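Long-range contacts in alpha-glucosidase YIHQ (Escherichia coli, PDB 5AEE), which hydrolyses sulfoquinovosyl diacylglycerides and simple sulfoquinovosides, releasing sulfoquinovose that the bacterium degrades as a source of carbon and sulfur: residues S151-G156 with G471-D476; L493-H498 with P589-Y594; L521-D526 with V651-G656; K192-V197 with R225-D230. The protein carries 1 engineered substitution. One frame throughout, in Å; residues are numbered along the deposited sequence.

How the interactions relate
Three joints between regions of a GH31 enzyme and one pairing inside a sheet make up the set. Interaction 1 ties a loop of the N-terminal galactose mutarotase-like region to the TIM barrel at the active site, and interaction 4 is nested within the chain it encloses. Interactions 2 and 3 alternate their segments, each joining a barrel helix to the C-terminal domain; their centres are about 24 Å apart. Interactions 1 and 3 touch, Gln473 CB lying 3.5 Å from Trp524 CH2. Interaction 4, about 38 Å centre to centre from interaction 3, is nearer interaction 2 at about 14 Å. The N-terminal and C-terminal regions thus both make direct contact with the catalytic barrel, through interaction 1 and through interactions 2 and 3.

Interaction 1 of 4, residues S151-G156 with G471-D476; sequences SEQGVG and GNQNVD. Engineered in segment 471-476: Asn472 (natural residue Asp). With CA (calcium ion), chain C; NSQ (4-nitrophenyl alpha-D-6-sulfoquinovoside), chain E.
Gln153 and Asn472 face each other from two irregular loops, their CA atoms 7.5 Å apart, a separation wide enough to admit the calcium ion that joins them. The evidence for a metal-built junction is its shell: the carbonyl oxygens Gly154 O and Asn472 O each bind calcium at 2.3 Å, the side chain of Gln153 adds a third ligand, two waters bind as well, and both carboxylate oxygens of Asp481 complete seven. One of these waters donates to Asn474 OD1 at 2.7 Å, tying that amide to the metal shell. The same OD1 lies 3.6 Å from Val155 CG1, the two side chains crossing at about a right angle. Asn472, an engineered replacement of the aspartate inferred to be the proton donor, turns its own amide to the bound 4-nitrophenyl sulfoquinovoside: ND2 donates to the glycosidic oxygen O1 at 3.0 Å, almost straight at 174°, and OD1 accepts from sugar hydroxyl O2 at 2.8 Å. Glu152, its chain bent at chi2 (-49°), brings OE1 to 3.2 Å from C27 of the nitrophenyl ring and forms a salt bridge to Arg455. An alanine at Glu152 would remove that carboxylate and is likely to leave Arg455 without this charged mate and a gap beside the aromatic leaving group. Helix 162-171 covers one flank, its Val163 touching both Val155 and Asn474, while Ser151 rests on Phe55 of strand 54-75 and the 471-476 loop leads from strand 468-469 toward helix 486-495.

Interaction 2 of 4, residues L493-H498 with P589-Y594; sequences LAMTGH and PLFLHY
The edge of the Phe591 ring receives Met495, whose methyl CE lies near the ring plane at 4.0 Å from CE1, while one face carries Pro589 CB, offset toward the rim. Further aromatic groups pack on this ring: Tyr601 stacks with it, Tyr130 meets it at a shallow angle and Tyr232 makes an edge-to-face contact. The sulfur completes a Met-aromatic contact: Met495 SD is 5.2 Å from the Phe591 ring centroid and 64° off the normal, an oblique approach. Bends at chi2 (-58°) and chi3 (-63°) fold the methionine so that its tip, and not its stem, does this work. On the way, SD passes 3.8 Å from Pro589 CG and 4.1 Å from Leu592 CD2, the leucine sliding by in the opposite direction. Ala494 CB adds a looser touch, 4.4 Å from Pro589 CD. All five residues are buried, no hydrogen bond crosses, and the joint is apolar packing. An alanine in place of Met495 would probably open a gap between Pro589, Phe591 and Leu592, and leave the Phe591 edge without the methyl that packs there and the ring without its sulfur contact. Just beyond, the helix ends in a Schellman motif with Gly497 at positive phi: His498 N bonds to Leu493 O and Gly497 N to Ala494 O. The contact sets the C-terminal end of barrel helix 486-495 against the C-terminal domain, with Val188 of strand 186-189 touching Met495 and helix 232-243 lying against Leu592 through Tyr232 and Leu236.

Interaction 3 of 4, residues L521-D526 with V651-G656; sequences LLRWCD and VNAPIG
Arg523 reaches from helix 518-528 of the TIM barrel to the loop that leaves strand 647-652 in the C-terminal domain, and Ala653 and Ile655 receive it. Beyond CB the chain bends at chi2 (-62°) and then runs out extended, so contact across the joint starts only at CD, which lies 4.1 Å from Ile655 CG1. Continuing along, Ile655 CG1 is 3.9 Å from Arg523 NE and sits over one face of the guanidinium, offset toward its rim. At the tip, NH1 and NH2 grip one atom end-on: each donates to Ala653 O at 2.8 Å. That oxygen lies within the guanidinium plane, yet the two donors use its carbonyl differently. NH2 comes nearly along the C=O axis, whereas NH1 stands 46° out of the carbonyl plane. Two bonds to one oxygen, together with the Ile655 chain on a face, should limit rotation of the head group; Trp477 and Val618 also touch the arginine. From the preceding residue of the helix, Leu522 CB meets the other branch of Ile655, its CG2, at 3.6 Å, the two side chains crossing at about a right angle. The two branches of Ile655 are thus shared, CG1 lying by the outer end of Arg523 and CG2 by Leu522. His557 of helix 552-567 touches the isoleucine as well, and Arg560 of that helix bonds to Gly656 O. Gly656 itself has positive phi, and its N donates to Asp526 OD2 at 2.8 Å, meeting the carboxylate on the syn side and 25° out of its plane.

Interaction 4 of 4, residues K192-V197 with R225-D230; sequences KYYCHV and RFECAD
Phe226 fills the hollow between Tyr193 and Cys195 on one face of the strand pair. Its edge points at the face of Tyr193 in an offset edge-to-face pair, with ring centroids 6.0 Å apart and planes at 62°. Cys195 packs obliquely on the Phe226 ring in a sulfur-aromatic contact: SG is 4.2 Å from the centroid, 33° off the normal, and Cys195 CB meets CE2 at 3.6 Å. Tyr193 CB also backs onto Cys228 SG at 3.8 Å. These four share a face because alternate residues of each strand point to the same side; strands 193-197 and 221-228 pair antiparallel within the N-terminal beta-sandwich region of this GH31 enzyme, the axes of segments 193-197 and 225-228 approaching to 4.7 Å. Backbone bonds link Tyr194 with Glu227 and His196 with Arg225 in hydrogen-bonded pairs. On the face of those residues Tyr194, its CG wedged between backbone N and carbonyl carbon (chi1 70°), folds its ring across the neighbouring strand, with Glu227 N over the ring centre. Its OH donates to the anti lone pair of Glu227 OE1 at 2.6 Å, and Arg102 forms a salt bridge with that carboxylate. At the end, the extended Lys192 chain runs alongside Ala229 and Asp230, NZ donating to Asp230 O at 2.7 Å and pairing with Glu595.

Interaction 1 of 4, residues S151-G156 with G471-D476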
# COMPACT_ATOMS: atom_id res chain seq x y z
N SER A 151 7.02 -8.18 1.22
CA SER A 151 7.51 -9.09 0.24
C SER A 151 6.70 -8.90 -1.03
O SER A 151 5.81 -8.03 -1.10
CB SER A 151 7.29 -10.58 0.73
OG SER A 151 5.91 -10.94 0.76
N GLU A 152 6.94 -9.78 -2.01
CA GLU A 152 5.95 -9.92 -3.10
C GLU A 152 4.61 -10.30 -2.56
O GLU A 152 4.44 -11.00 -1.57
CB GLU A 152 6.34 -10.93 -4.18
CG GLU A 152 7.69 -10.74 -4.81
CD GLU A 152 7.96 -9.30 -5.27
OE1 GLU A 152 7.20 -8.80 -6.13
OE2 GLU A 152 8.91 -8.66 -4.71
N GLN A 153 3.62 -9.76 -3.20
CA GLN A 153 2.23 -9.83 -2.74
C GLN A 153 1.53 -11.21 -2.96
O GLN A 153 0.49 -11.46 -2.37
CB GLN A 153 1.52 -8.73 -3.45
CG GLN A 153 0.16 -8.42 -2.95
CD GLN A 153 -0.88 -8.71 -3.98
OE1 GLN A 153 -0.66 -9.41 -5.00
NE2 GLN A 153 -2.05 -8.24 -3.69
N GLY A 154 2.12 -12.09 -3.77
CA GLY A 154 1.46 -13.34 -4.10
C GLY A 154 0.78 -13.30 -5.45
O GLY A 154 0.18 -12.31 -5.84
N VAL A 155 0.81 -14.44 -6.12
CA VAL A 155 0.05 -14.68 -7.34
C VAL A 155 -1.05 -15.67 -7.03
O VAL A 155 -0.77 -16.86 -6.96
CB VAL A 155 0.95 -15.24 -8.46
CG1 VAL A 155 0.11 -15.64 -9.65
CG2 VAL A 155 2.02 -14.21 -8.83
N GLY A 156 -2.29 -15.20 -6.85
CA GLY A 156 -3.40 -16.08 -6.40
C GLY A 156 -3.75 -15.84 -4.95
O GLY A 156 -4.89 -15.48 -4.60
N GLY A 471 -0.23 -2.60 -6.79
CA GLY A 471 0.70 -3.63 -7.17
C GLY A 471 0.03 -4.56 -8.18
O GLY A 471 -0.82 -4.14 -8.94
N ASN A 472 0.41 -5.81 -8.16
CA ASN A 472 0.04 -6.76 -9.24
C ASN A 472 -1.11 -7.63 -8.87
O ASN A 472 -0.94 -8.56 -8.06
CB ASN A 472 1.27 -7.62 -9.53
CG ASN A 472 2.41 -6.86 -10.12
OD1 ASN A 472 2.28 -5.71 -10.52
ND2 ASN A 472 3.55 -7.52 -10.20
N GLN A 473 -2.27 -7.28 -9.39
CA GLN A 473 -3.40 -8.16 -9.46
C GLN A 473 -3.25 -9.08 -10.64
O GLN A 473 -2.80 -8.75 -11.70
CB GLN A 473 -4.74 -7.41 -9.64
CG GLN A 473 -5.22 -6.76 -8.36
CD GLN A 473 -4.37 -5.61 -7.94
OE1 GLN A 473 -4.29 -4.58 -8.66
NE2 GLN A 473 -3.72 -5.76 -6.80
N ASN A 474 -3.75 -10.30 -10.44
CA ASN A 474 -4.00 -11.18 -11.55
C ASN A 474 -4.98 -10.58 -12.46
O ASN A 474 -5.89 -9.87 -12.02
CB ASN A 474 -4.58 -12.54 -11.02
CG ASN A 474 -3.57 -13.37 -10.27
OD1 ASN A 474 -2.39 -13.14 -10.37
ND2 ASN A 474 -4.02 -14.47 -9.61
N VAL A 475 -4.87 -10.92 -13.74
CA VAL A 475 -5.91 -10.50 -14.67
C VAL A 475 -7.14 -11.45 -14.55
O VAL A 475 -7.57 -12.03 -15.53
CB VAL A 475 -5.32 -10.41 -16.09
CG1 VAL A 475 -4.27 -9.29 -16.13
CG2 VAL A 475 -4.73 -11.75 -16.59
N ASP A 476 -7.68 -11.59 -13.35
CA ASP A 476 -8.77 -12.49 -13.10
C ASP A 476 -9.79 -11.83 -12.16
O ASP A 476 -9.66 -10.65 -11.73
CB ASP A 476 -8.28 -13.86 -12.61
CG ASP A 476 -7.76 -13.87 -11.19
OD1 ASP A 476 -8.04 -12.94 -10.38
OD2 ASP A 476 -7.08 -14.87 -10.85
CA CA C . -0.86 -10.54 -6.93
O12 NSQ E . 9.95 -5.70 -13.06
S10 NSQ E . 9.50 -5.12 -14.35
O13 NSQ E . 10.50 -4.36 -15.14
O11 NSQ E . 8.84 -6.18 -15.11
C6 NSQ E . 8.31 -3.92 -14.04
C5 NSQ E . 7.05 -4.39 -13.32
O5 NSQ E . 7.48 -4.55 -11.93
C1 NSQ E . 6.48 -4.76 -10.98
C2 NSQ E . 5.36 -3.70 -11.09
O2 NSQ E . 4.44 -4.00 -10.07
C3 NSQ E . 4.80 -3.72 -12.49
O3 NSQ E . 3.75 -2.80 -12.67
C4 NSQ E . 5.88 -3.41 -13.51
O4 NSQ E . 5.30 -3.53 -14.84
O1 NSQ E . 6.00 -6.07 -11.26
C25 NSQ E . 6.78 -7.09 -10.89
C26 NSQ E . 7.10 -7.25 -9.53
C27 NSQ E . 7.95 -8.26 -9.18
C28 NSQ E . 8.42 -9.14 -10.15
N32 NSQ E . 9.33 -10.14 -9.75
O33 NSQ E . 10.05 -10.69 -10.64
O34 NSQ E . 9.56 -10.33 -8.51
C29 NSQ E . 8.09 -8.94 -11.49
C30 NSQ E . 7.26 -7.90 -11.87
O HOH W 1 -0.86 -11.26 -9.18
O HOH W 2 1.47 -10.20 -7.12

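Interaction 2 of 4, residues L493-H498 with P589-Y594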
# COMPACT_ATOMS: atom_id res chain seq x y z
N LEU A 493 -5.27 0.70 3.68
CA LEU A 493 -4.36 1.86 3.64
C LEU A 493 -4.92 3.14 4.21
O LEU A 493 -4.22 3.86 4.93
CB LEU A 493 -3.86 2.15 2.24
CG LEU A 493 -2.58 1.37 1.97
CD1 LEU A 493 -2.23 1.55 0.48
CD2 LEU A 493 -1.41 1.74 2.91
N ALA A 494 -6.15 3.46 3.83
CA ALA A 494 -6.83 4.62 4.39
C ALA A 494 -6.74 4.60 5.92
O ALA A 494 -6.46 5.58 6.52
CB ALA A 494 -8.26 4.64 3.93
N MET A 495 -6.95 3.43 6.54
CA MET A 495 -6.91 3.32 7.97
C MET A 495 -5.53 3.29 8.60
O MET A 495 -5.40 3.40 9.84
CB MET A 495 -7.69 2.06 8.41
CG MET A 495 -9.15 2.09 8.03
SD MET A 495 -10.01 3.55 8.75
CE MET A 495 -9.87 3.28 10.52
N THR A 496 -4.51 3.12 7.75
CA THR A 496 -3.13 3.21 8.11
C THR A 496 -2.52 4.55 7.63
O THR A 496 -1.32 4.70 7.57
CB THR A 496 -2.33 2.02 7.45
OG1 THR A 496 -3.05 0.78 7.64
CG2 THR A 496 -0.96 1.95 8.10
N GLY A 497 -3.35 5.48 7.24
CA GLY A 497 -2.92 6.84 7.00
C GLY A 497 -2.51 7.22 5.62
O GLY A 497 -1.92 8.31 5.45
N HIS A 498 -2.76 6.36 4.63
CA HIS A 498 -2.47 6.72 3.23
C HIS A 498 -3.76 6.75 2.47
O HIS A 498 -4.45 5.72 2.39
CB HIS A 498 -1.43 5.81 2.55
CG HIS A 498 -0.67 6.54 1.51
ND1 HIS A 498 -1.26 6.95 0.34
CD2 HIS A 498 0.62 6.95 1.45
CE1 HIS A 498 -0.37 7.58 -0.41
NE2 HIS A 498 0.78 7.61 0.25
N PRO A 589 -13.71 4.01 4.27
CA PRO A 589 -14.62 2.97 4.73
C PRO A 589 -15.96 3.64 5.13
O PRO A 589 -15.92 4.77 5.67
CB PRO A 589 -13.91 2.37 5.95
CG PRO A 589 -12.50 2.90 5.90
CD PRO A 589 -12.50 4.15 5.09
N LEU A 590 -17.09 2.97 4.87
CA LEU A 590 -18.40 3.56 5.18
C LEU A 590 -18.53 4.01 6.62
O LEU A 590 -19.21 5.02 6.87
CB LEU A 590 -19.56 2.66 4.81
CG LEU A 590 -20.07 2.89 3.39
CD1 LEU A 590 -19.04 2.43 2.39
CD2 LEU A 590 -21.33 2.07 3.21
N PHE A 591 -17.91 3.28 7.55
CA PHE A 591 -18.03 3.65 8.98
C PHE A 591 -17.41 4.96 9.36
O PHE A 591 -17.63 5.42 10.46
CB PHE A 591 -17.56 2.55 9.95
CG PHE A 591 -16.12 2.11 9.78
CD1 PHE A 591 -15.09 2.78 10.41
CD2 PHE A 591 -15.82 1.00 9.04
CE1 PHE A 591 -13.77 2.37 10.26
CE2 PHE A 591 -14.51 0.57 8.90
CZ PHE A 591 -13.47 1.24 9.53
N LEU A 592 -16.61 5.58 8.48
CA LEU A 592 -16.15 6.93 8.79
C LEU A 592 -17.29 7.93 8.90
O LEU A 592 -17.16 8.91 9.61
CB LEU A 592 -15.14 7.47 7.77
CG LEU A 592 -13.79 6.81 7.62
CD1 LEU A 592 -12.79 7.80 7.04
CD2 LEU A 592 -13.24 6.15 8.86
N HIS A 593 -18.33 7.71 8.10
CA HIS A 593 -19.49 8.60 8.06
C HIS A 593 -20.79 7.99 8.53
O HIS A 593 -21.74 8.73 8.63
CB HIS A 593 -19.69 9.11 6.65
CG HIS A 593 -18.54 9.94 6.18
ND1 HIS A 593 -18.23 11.15 6.74
CD2 HIS A 593 -17.60 9.71 5.24
CE1 HIS A 593 -17.15 11.64 6.17
NE2 HIS A 593 -16.76 10.79 5.24
N TYR A 594 -20.84 6.68 8.76
CA TYR A 594 -22.02 5.98 9.20
C TYR A 594 -21.58 5.11 10.40
O TYR A 594 -21.77 3.92 10.40
CB TYR A 594 -22.60 5.14 8.02
CG TYR A 594 -23.01 6.04 6.87
CD1 TYR A 594 -24.24 6.74 6.90
CD2 TYR A 594 -22.16 6.27 5.80
CE1 TYR A 594 -24.59 7.61 5.88
CE2 TYR A 594 -22.51 7.14 4.76
CZ TYR A 594 -23.72 7.83 4.81
OH TYR A 594 -24.05 8.70 3.76

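Interaction 3 of 4, residues L521-D526 with V651-G656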
# COMPACT_ATOMS: atom_id res chain seq x y z
N LEU A 521 -11.25 -5.82 -18.49
CA LEU A 521 -10.72 -4.45 -18.75
C LEU A 521 -11.79 -3.35 -18.47
O LEU A 521 -11.52 -2.41 -17.76
CB LEU A 521 -10.12 -4.34 -20.16
CG LEU A 521 -9.41 -3.00 -20.36
CD1 LEU A 521 -8.07 -2.86 -19.61
CD2 LEU A 521 -9.13 -2.86 -21.81
N LEU A 522 -12.99 -3.53 -18.98
CA LEU A 522 -14.06 -2.54 -18.90
C LEU A 522 -14.62 -2.42 -17.52
O LEU A 522 -14.95 -1.33 -17.08
CB LEU A 522 -15.20 -2.89 -19.94
CG LEU A 522 -14.73 -3.03 -21.39
CD1 LEU A 522 -15.90 -3.10 -22.35
CD2 LEU A 522 -13.82 -1.91 -21.84
N ARG A 523 -14.77 -3.53 -16.81
CA ARG A 523 -15.23 -3.46 -15.46
C ARG A 523 -14.23 -2.69 -14.55
O ARG A 523 -14.62 -1.95 -13.62
CB ARG A 523 -15.46 -4.87 -14.89
CG ARG A 523 -16.75 -5.51 -15.26
CD ARG A 523 -17.95 -4.75 -14.77
NE ARG A 523 -19.13 -5.58 -14.97
CZ ARG A 523 -20.39 -5.16 -14.89
NH1 ARG A 523 -20.69 -3.90 -14.67
NH2 ARG A 523 -21.37 -6.01 -15.07
N TRP A 524 -12.95 -2.88 -14.85
CA TRP A 524 -11.88 -2.34 -14.05
C TRP A 524 -11.84 -0.85 -14.36
O TRP A 524 -11.57 -0.04 -13.46
CB TRP A 524 -10.50 -2.99 -14.39
CG TRP A 524 -9.61 -3.03 -13.25
CD1 TRP A 524 -9.22 -1.99 -12.48
CD2 TRP A 524 -8.99 -4.18 -12.69
NE1 TRP A 524 -8.46 -2.39 -11.45
CE2 TRP A 524 -8.24 -3.73 -11.57
CE3 TRP A 524 -8.96 -5.52 -13.05
CZ2 TRP A 524 -7.48 -4.57 -10.79
CZ3 TRP A 524 -8.21 -6.38 -12.24
CH2 TRP A 524 -7.47 -5.89 -11.14
N CYS A 525 -12.12 -0.50 -15.62
CA CYS A 525 -12.18 0.90 -16.04
C CYS A 525 -13.33 1.61 -15.28
O CYS A 525 -13.13 2.72 -14.72
CB CYS A 525 -12.31 1.00 -17.53
SG CYS A 525 -12.21 2.72 -18.10
N ASP A 526 -14.46 0.91 -15.11
CA ASP A 526 -15.60 1.51 -14.44
C ASP A 526 -15.25 1.75 -12.98
O ASP A 526 -15.73 2.70 -12.38
CB ASP A 526 -16.79 0.61 -14.46
CG ASP A 526 -17.44 0.43 -15.82
OD1 ASP A 526 -17.11 1.11 -16.80
OD2 ASP A 526 -18.33 -0.44 -15.85
N VAL A 651 -29.06 -3.67 -7.88
CA VAL A 651 -29.34 -2.76 -9.04
C VAL A 651 -28.82 -3.40 -10.35
O VAL A 651 -27.91 -4.22 -10.33
CB VAL A 651 -28.76 -1.34 -8.87
CG1 VAL A 651 -29.33 -0.68 -7.62
CG2 VAL A 651 -27.22 -1.35 -8.81
N ASN A 652 -29.40 -3.02 -11.49
CA ASN A 652 -28.83 -3.34 -12.77
C ASN A 652 -27.41 -2.72 -12.83
O ASN A 652 -27.22 -1.63 -12.39
CB ASN A 652 -29.67 -2.75 -13.92
CG ASN A 652 -31.07 -3.33 -13.97
OD1 ASN A 652 -31.29 -4.52 -13.71
ND2 ASN A 652 -32.01 -2.49 -14.27
N ALA A 653 -26.47 -3.42 -13.43
CA ALA A 653 -25.07 -2.93 -13.43
C ALA A 653 -24.42 -3.41 -14.68
O ALA A 653 -23.50 -4.20 -14.62
CB ALA A 653 -24.34 -3.45 -12.22
N PRO A 654 -24.95 -2.95 -15.83
CA PRO A 654 -24.27 -3.23 -17.06
C PRO A 654 -22.89 -2.53 -17.10
O PRO A 654 -22.62 -1.67 -16.27
CB PRO A 654 -25.22 -2.67 -18.12
CG PRO A 654 -25.99 -1.61 -17.45
CD PRO A 654 -26.06 -1.98 -16.01
N ILE A 655 -22.00 -3.01 -17.95
CA ILE A 655 -20.71 -2.36 -18.15
C ILE A 655 -20.95 -0.89 -18.50
O ILE A 655 -21.71 -0.59 -19.39
CB ILE A 655 -19.91 -3.10 -19.25
CG1 ILE A 655 -19.38 -4.40 -18.64
CG2 ILE A 655 -18.78 -2.22 -19.79
CD1 ILE A 655 -18.81 -5.35 -19.68
N GLY A 656 -20.33 0.00 -17.74
CA GLY A 656 -20.39 1.43 -17.98
C GLY A 656 -21.35 2.14 -17.04
O GLY A 656 -21.45 3.36 -17.07

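Interaction 4 of 4, residues K192-V197 with R225-D230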
# COMPACT_ATOMS: atom_id res chain seq x y z
N LYS A 192 -11.76 2.92 19.10
CA LYS A 192 -11.34 4.27 18.72
C LYS A 192 -10.02 4.68 19.29
O LYS A 192 -9.85 5.71 19.94
CB LYS A 192 -12.45 5.29 19.00
CG LYS A 192 -13.60 5.14 18.03
CD LYS A 192 -14.75 6.05 18.41
CE LYS A 192 -15.80 5.96 17.35
NZ LYS A 192 -16.81 7.02 17.61
N TYR A 193 -9.04 3.83 18.99
CA TYR A 193 -7.63 4.14 19.21
C TYR A 193 -6.85 3.51 18.08
O TYR A 193 -7.39 2.59 17.39
CB TYR A 193 -7.12 3.61 20.57
CG TYR A 193 -6.93 2.14 20.67
CD1 TYR A 193 -5.85 1.52 20.07
CD2 TYR A 193 -7.83 1.34 21.40
CE1 TYR A 193 -5.65 0.14 20.19
CE2 TYR A 193 -7.63 -0.03 21.53
CZ TYR A 193 -6.55 -0.62 20.89
OH TYR A 193 -6.32 -1.97 20.97
N TYR A 194 -5.65 4.04 17.85
CA TYR A 194 -4.67 3.37 17.05
C TYR A 194 -3.50 3.00 17.91
O TYR A 194 -3.21 3.65 18.90
CB TYR A 194 -4.18 4.20 15.87
CG TYR A 194 -3.32 5.41 16.20
CD1 TYR A 194 -1.95 5.26 16.51
CD2 TYR A 194 -3.86 6.71 16.16
CE1 TYR A 194 -1.18 6.35 16.81
CE2 TYR A 194 -3.08 7.83 16.44
CZ TYR A 194 -1.74 7.64 16.76
OH TYR A 194 -0.94 8.69 17.08
N CYS A 195 -2.78 2.00 17.46
CA CYS A 195 -1.56 1.58 18.05
C CYS A 195 -0.54 1.58 16.93
O CYS A 195 -0.83 1.07 15.90
CB CYS A 195 -1.74 0.16 18.60
SG CYS A 195 -0.23 -0.67 19.05
N HIS A 196 0.61 2.22 17.13
CA HIS A 196 1.69 2.23 16.17
C HIS A 196 2.96 1.76 16.83
O HIS A 196 3.35 2.29 17.89
CB HIS A 196 1.86 3.64 15.58
CG HIS A 196 3.05 3.76 14.74
ND1 HIS A 196 3.13 3.13 13.52
CD2 HIS A 196 4.28 4.26 15.00
CE1 HIS A 196 4.34 3.32 13.03
NE2 HIS A 196 5.06 4.01 13.90
N VAL A 197 3.61 0.78 16.21
CA VAL A 197 4.84 0.19 16.71
C VAL A 197 5.96 0.75 15.88
O VAL A 197 5.86 0.72 14.65
CB VAL A 197 4.79 -1.36 16.67
CG1 VAL A 197 6.04 -1.99 17.28
CG2 VAL A 197 3.59 -1.84 17.43
N ARG A 225 3.16 3.31 20.58
CA ARG A 225 2.43 4.52 20.87
C ARG A 225 0.97 4.29 20.63
O ARG A 225 0.62 3.59 19.67
CB ARG A 225 2.83 5.64 19.91
CG ARG A 225 4.26 6.03 20.03
CD ARG A 225 4.55 7.20 19.12
NE ARG A 225 5.57 8.02 19.77
CZ ARG A 225 6.86 7.73 19.84
NH1 ARG A 225 7.35 6.63 19.27
NH2 ARG A 225 7.69 8.55 20.47
N PHE A 226 0.11 4.94 21.41
CA PHE A 226 -1.33 4.89 21.18
C PHE A 226 -1.93 6.27 21.29
O PHE A 226 -1.47 7.11 22.06
CB PHE A 226 -2.04 4.05 22.21
CG PHE A 226 -1.52 2.69 22.38
CD1 PHE A 226 -0.31 2.46 23.05
CD2 PHE A 226 -2.30 1.60 21.97
CE1 PHE A 226 0.12 1.15 23.25
CE2 PHE A 226 -1.87 0.31 22.20
CZ PHE A 226 -0.65 0.09 22.82
N GLU A 227 -2.99 6.48 20.55
CA GLU A 227 -3.76 7.65 20.67
C GLU A 227 -5.23 7.29 20.46
O GLU A 227 -5.55 6.34 19.71
CB GLU A 227 -3.26 8.65 19.62
CG GLU A 227 -3.12 9.98 20.18
CD GLU A 227 -2.66 11.04 19.22
OE1 GLU A 227 -2.06 10.78 18.17
OE2 GLU A 227 -2.93 12.19 19.62
N CYS A 228 -6.11 7.99 21.17
CA CYS A 228 -7.56 7.82 21.08
C CYS A 228 -8.18 9.03 20.40
O CYS A 228 -7.52 10.04 20.17
CB CYS A 228 -8.15 7.65 22.43
SG CYS A 228 -7.57 6.19 23.30
N ALA A 229 -9.44 8.87 20.00
CA ALA A 229 -10.23 9.97 19.54
C ALA A 229 -11.67 9.59 19.62
O ALA A 229 -12.01 8.43 19.79
CB ALA A 229 -9.90 10.34 18.09
N ASP A 230 -12.53 10.58 19.43
CA ASP A 230 -13.97 10.37 19.57
C ASP A 230 -14.62 9.92 18.28
O ASP A 230 -15.70 9.36 18.33
CB ASP A 230 -14.64 11.61 20.10
CG ASP A 230 -14.17 11.97 21.51
OD1 ASP A 230 -13.79 11.08 22.31
OD2 ASP A 230 -14.23 13.16 21.83